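Local coordinates for flagellar hook protein FlgE (Caulobacter crescentus CB15, PDB 5AY6) that forms the flagellar hook, the short curved segment that probably works as a universal joint passing motor torque to the filament, at residues F222-F235 with I281-Y293. Sequence-based numbering, arbitrary orientation.
Sequences FTTDGKLKNTGSLF and IDLASAAGGLTQY
Q292 lays its CB over one face of the F222 ring, 3.5 Å from the centroid, a CH-pi contact. Its CG is anti to the backbone N (chi1 -167°) and runs on past CD1 of the same ring. At the edge of the F222 ring, near its plane, sits L290 O, and F222 CZ meets L290 CD2 at 3.8 Å. W196 brings its own ring to F222 nearly at a right angle. With an alanine at F222, Q292 CB and the L290 methyl would probably lose the ring they touch, and a gap would open there. G226 closes a type I turn from T223, and its O accepts a 2.8 Å hydrogen bond from Q292 N. Its positive phi (86°) suits glycine, and Q292 O and the Y293 ring lie close by. Y293 sets its ring edge against D225 O, while the bent K227 chain brings CE to within 3.2 Å of Y293 OH. These residues belong to the FlaE D2 region of the hook protein, where the edge strand 228-230 of an antiparallel sheet faces strand 277-291 of a mixed sheet. Between the two, L228 pushes CD2 onto L283 CB at 3.7 Å, with A284 CB farther off. One water bridges L228 N and L290 O. Farther along, the F235 ring brings CE1 to I281 CB at 3.6 Å, and L283 CD1 lies at the ring edge by CE2.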
# COMPACT_ATOMS: atom_id res chain seq x y z
N PHE A 222 -5.14 -11.95 -4.57
CA PHE A 222 -5.29 -13.40 -4.63
C PHE A 222 -6.75 -13.77 -4.85
O PHE A 222 -7.64 -12.96 -4.61
CB PHE A 222 -4.76 -14.06 -3.36
CG PHE A 222 -3.28 -13.90 -3.15
CD1 PHE A 222 -2.78 -12.81 -2.46
CD2 PHE A 222 -2.40 -14.84 -3.65
CE1 PHE A 222 -1.42 -12.66 -2.27
CE2 PHE A 222 -1.04 -14.70 -3.47
CZ PHE A 222 -0.55 -13.60 -2.78
N THR A 223 -6.99 -14.99 -5.33
CA THR A 223 -8.35 -15.48 -5.44
C THR A 223 -8.86 -15.89 -4.07
O THR A 223 -8.08 -15.99 -3.12
CB THR A 223 -8.45 -16.68 -6.41
OG1 THR A 223 -7.77 -17.80 -5.84
CG2 THR A 223 -7.84 -16.33 -7.75
N THR A 224 -10.16 -16.15 -3.96
CA THR A 224 -10.74 -16.60 -2.70
C THR A 224 -10.18 -17.95 -2.28
O THR A 224 -10.33 -18.36 -1.13
CB THR A 224 -12.27 -16.68 -2.80
OG1 THR A 224 -12.64 -17.40 -3.98
CG2 THR A 224 -12.88 -15.29 -2.86
N ASP A 225 -9.53 -18.64 -3.21
CA ASP A 225 -8.93 -19.94 -2.94
C ASP A 225 -7.44 -19.82 -2.63
O ASP A 225 -6.76 -20.83 -2.43
CB ASP A 225 -9.15 -20.89 -4.12
CG ASP A 225 -10.61 -21.08 -4.46
OD1 ASP A 225 -11.46 -21.00 -3.55
OD2 ASP A 225 -10.92 -21.32 -5.65
N GLY A 226 -6.94 -18.59 -2.60
CA GLY A 226 -5.55 -18.36 -2.25
C GLY A 226 -4.56 -18.46 -3.40
O GLY A 226 -3.36 -18.58 -3.19
N LYS A 227 -5.07 -18.41 -4.63
CA LYS A 227 -4.21 -18.44 -5.80
C LYS A 227 -3.93 -17.02 -6.28
O LYS A 227 -4.81 -16.16 -6.23
CB LYS A 227 -4.86 -19.25 -6.93
CG LYS A 227 -5.19 -20.68 -6.55
CD LYS A 227 -3.95 -21.43 -6.07
CE LYS A 227 -4.23 -22.92 -5.94
NZ LYS A 227 -5.29 -23.22 -4.93
N LEU A 228 -2.70 -16.79 -6.74
CA LEU A 228 -2.30 -15.47 -7.24
C LEU A 228 -3.18 -15.04 -8.41
O LEU A 228 -3.33 -15.76 -9.39
CB LEU A 228 -0.83 -15.49 -7.65
CG LEU A 228 -0.27 -14.18 -8.21
CD1 LEU A 228 -0.34 -13.08 -7.17
CD2 LEU A 228 1.16 -14.38 -8.70
N LYS A 229 -3.78 -13.86 -8.28
CA LYS A 229 -4.72 -13.35 -9.27
C LYS A 229 -4.06 -12.31 -10.17
O LYS A 229 -4.11 -12.41 -11.39
CB LYS A 229 -5.95 -12.77 -8.57
CG LYS A 229 -7.09 -12.35 -9.48
CD LYS A 229 -8.35 -12.12 -8.68
CE LYS A 229 -9.41 -11.38 -9.48
NZ LYS A 229 -10.61 -11.08 -8.66
N ASN A 230 -3.45 -11.30 -9.55
CA ASN A 230 -2.65 -10.33 -10.28
C ASN A 230 -1.64 -9.63 -9.38
O ASN A 230 -1.75 -9.69 -8.15
CB ASN A 230 -3.55 -9.28 -10.96
CG ASN A 230 -4.25 -8.39 -9.97
OD1 ASN A 230 -3.70 -7.39 -9.51
ND2 ASN A 230 -5.49 -8.73 -9.64
N THR A 231 -0.66 -8.99 -10.00
CA THR A 231 0.41 -8.34 -9.26
C THR A 231 0.41 -6.82 -9.44
O THR A 231 1.39 -6.15 -9.14
CB THR A 231 1.79 -8.89 -9.68
OG1 THR A 231 1.96 -8.70 -11.09
CG2 THR A 231 1.88 -10.37 -9.37
N GLY A 232 -0.70 -6.29 -9.95
CA GLY A 232 -0.84 -4.86 -10.16
C GLY A 232 0.31 -4.30 -10.99
O GLY A 232 0.68 -4.88 -12.01
N SER A 233 0.89 -3.20 -10.54
CA SER A 233 2.00 -2.58 -11.25
C SER A 233 3.35 -2.93 -10.64
O SER A 233 4.34 -2.25 -10.89
CB SER A 233 1.83 -1.07 -11.27
OG SER A 233 1.93 -0.55 -9.96
N LEU A 234 3.39 -3.99 -9.83
CA LEU A 234 4.62 -4.37 -9.16
C LEU A 234 5.73 -4.66 -10.16
O LEU A 234 6.89 -4.31 -9.93
CB LEU A 234 4.39 -5.59 -8.26
CG LEU A 234 5.59 -6.06 -7.44
CD1 LEU A 234 6.10 -4.96 -6.51
CD2 LEU A 234 5.23 -7.31 -6.65
N PHE A 235 5.38 -5.31 -11.27
CA PHE A 235 6.33 -5.57 -12.34
C PHE A 235 5.98 -4.75 -13.58
O PHE A 235 6.29 -5.14 -14.70
CB PHE A 235 6.38 -7.05 -12.70
CG PHE A 235 6.65 -7.96 -11.53
CD1 PHE A 235 7.95 -8.17 -11.09
CD2 PHE A 235 5.62 -8.63 -10.90
CE1 PHE A 235 8.20 -9.01 -10.02
CE2 PHE A 235 5.87 -9.47 -9.83
CZ PHE A 235 7.15 -9.66 -9.39
N ILE A 281 10.97 -12.65 -12.48
CA ILE A 281 10.56 -13.06 -11.14
C ILE A 281 9.24 -13.79 -11.22
O ILE A 281 8.18 -13.19 -11.44
CB ILE A 281 10.45 -11.85 -10.19
CG1 ILE A 281 11.83 -11.18 -10.07
CG2 ILE A 281 9.93 -12.29 -8.83
CD1 ILE A 281 11.83 -9.90 -9.28
N ASP A 282 9.31 -15.11 -11.06
CA ASP A 282 8.18 -15.99 -11.27
C ASP A 282 7.44 -16.24 -9.96
O ASP A 282 7.95 -16.92 -9.07
CB ASP A 282 8.67 -17.31 -11.89
CG ASP A 282 7.55 -18.18 -12.43
OD1 ASP A 282 6.39 -17.71 -12.46
OD2 ASP A 282 7.84 -19.32 -12.84
N LEU A 283 6.24 -15.69 -9.84
CA LEU A 283 5.41 -15.88 -8.65
C LEU A 283 4.27 -16.87 -8.88
O LEU A 283 3.37 -16.96 -8.04
CB LEU A 283 4.83 -14.54 -8.18
CG LEU A 283 5.75 -13.35 -7.93
CD1 LEU A 283 4.95 -12.18 -7.37
CD2 LEU A 283 6.88 -13.72 -6.98
N ALA A 284 4.30 -17.61 -9.98
CA ALA A 284 3.15 -18.45 -10.34
C ALA A 284 3.49 -19.81 -10.96
O ALA A 284 2.73 -20.32 -11.79
CB ALA A 284 2.24 -17.69 -11.30
N SER A 285 4.60 -20.40 -10.56
CA SER A 285 4.97 -21.71 -11.08
C SER A 285 3.97 -22.79 -10.66
O SER A 285 3.24 -22.63 -9.68
CB SER A 285 6.38 -22.09 -10.62
OG SER A 285 6.40 -22.32 -9.22
N ALA A 286 3.94 -23.89 -11.40
CA ALA A 286 2.99 -24.97 -11.13
C ALA A 286 3.25 -25.65 -9.78
O ALA A 286 2.33 -25.84 -8.99
CB ALA A 286 3.03 -25.99 -12.25
N ALA A 287 4.50 -26.02 -9.53
CA ALA A 287 4.83 -26.74 -8.30
C ALA A 287 4.85 -25.81 -7.09
O ALA A 287 4.54 -26.23 -5.98
CB ALA A 287 6.17 -27.46 -8.44
N GLY A 288 5.23 -24.56 -7.31
CA GLY A 288 5.35 -23.61 -6.22
C GLY A 288 4.47 -22.38 -6.38
O GLY A 288 3.26 -22.49 -6.53
N GLY A 289 5.10 -21.21 -6.36
CA GLY A 289 4.37 -19.96 -6.55
C GLY A 289 4.07 -19.25 -5.24
O GLY A 289 4.32 -19.78 -4.16
N LEU A 290 3.54 -18.04 -5.35
CA LEU A 290 3.13 -17.27 -4.20
C LEU A 290 1.65 -17.53 -3.92
O LEU A 290 0.80 -17.21 -4.75
CB LEU A 290 3.38 -15.78 -4.43
CG LEU A 290 3.06 -14.84 -3.27
CD1 LEU A 290 3.99 -15.10 -2.09
CD2 LEU A 290 3.14 -13.39 -3.72
N THR A 291 1.36 -18.11 -2.76
CA THR A 291 -0.01 -18.49 -2.42
C THR A 291 -0.51 -17.79 -1.17
O THR A 291 0.26 -17.18 -0.42
CB THR A 291 -0.13 -20.01 -2.19
OG1 THR A 291 0.66 -20.38 -1.05
CG2 THR A 291 0.35 -20.78 -3.41
N GLN A 292 -1.82 -17.87 -0.96
CA GLN A 292 -2.46 -17.14 0.12
C GLN A 292 -3.49 -18.04 0.83
O GLN A 292 -4.68 -17.72 0.91
CB GLN A 292 -3.10 -15.86 -0.44
CG GLN A 292 -3.54 -14.84 0.64
CD GLN A 292 -5.04 -14.60 0.61
OE1 GLN A 292 -5.80 -15.31 -0.06
NE2 GLN A 292 -5.49 -13.59 1.34
N TYR A 293 -3.02 -19.18 1.33
CA TYR A 293 -3.87 -20.10 2.09
C TYR A 293 -3.89 -19.72 3.56
O TYR A 293 -3.00 -19.00 4.02
CB TYR A 293 -3.36 -21.54 1.96
CG TYR A 293 -3.11 -21.97 0.55
CD1 TYR A 293 -4.06 -21.77 -0.44
CD2 TYR A 293 -1.91 -22.58 0.20
CE1 TYR A 293 -3.83 -22.17 -1.74
CE2 TYR A 293 -1.67 -22.98 -1.10
CZ TYR A 293 -2.63 -22.78 -2.06
OH TYR A 293 -2.40 -23.18 -3.35
O HOH W 1 -0.82 -18.88 -6.67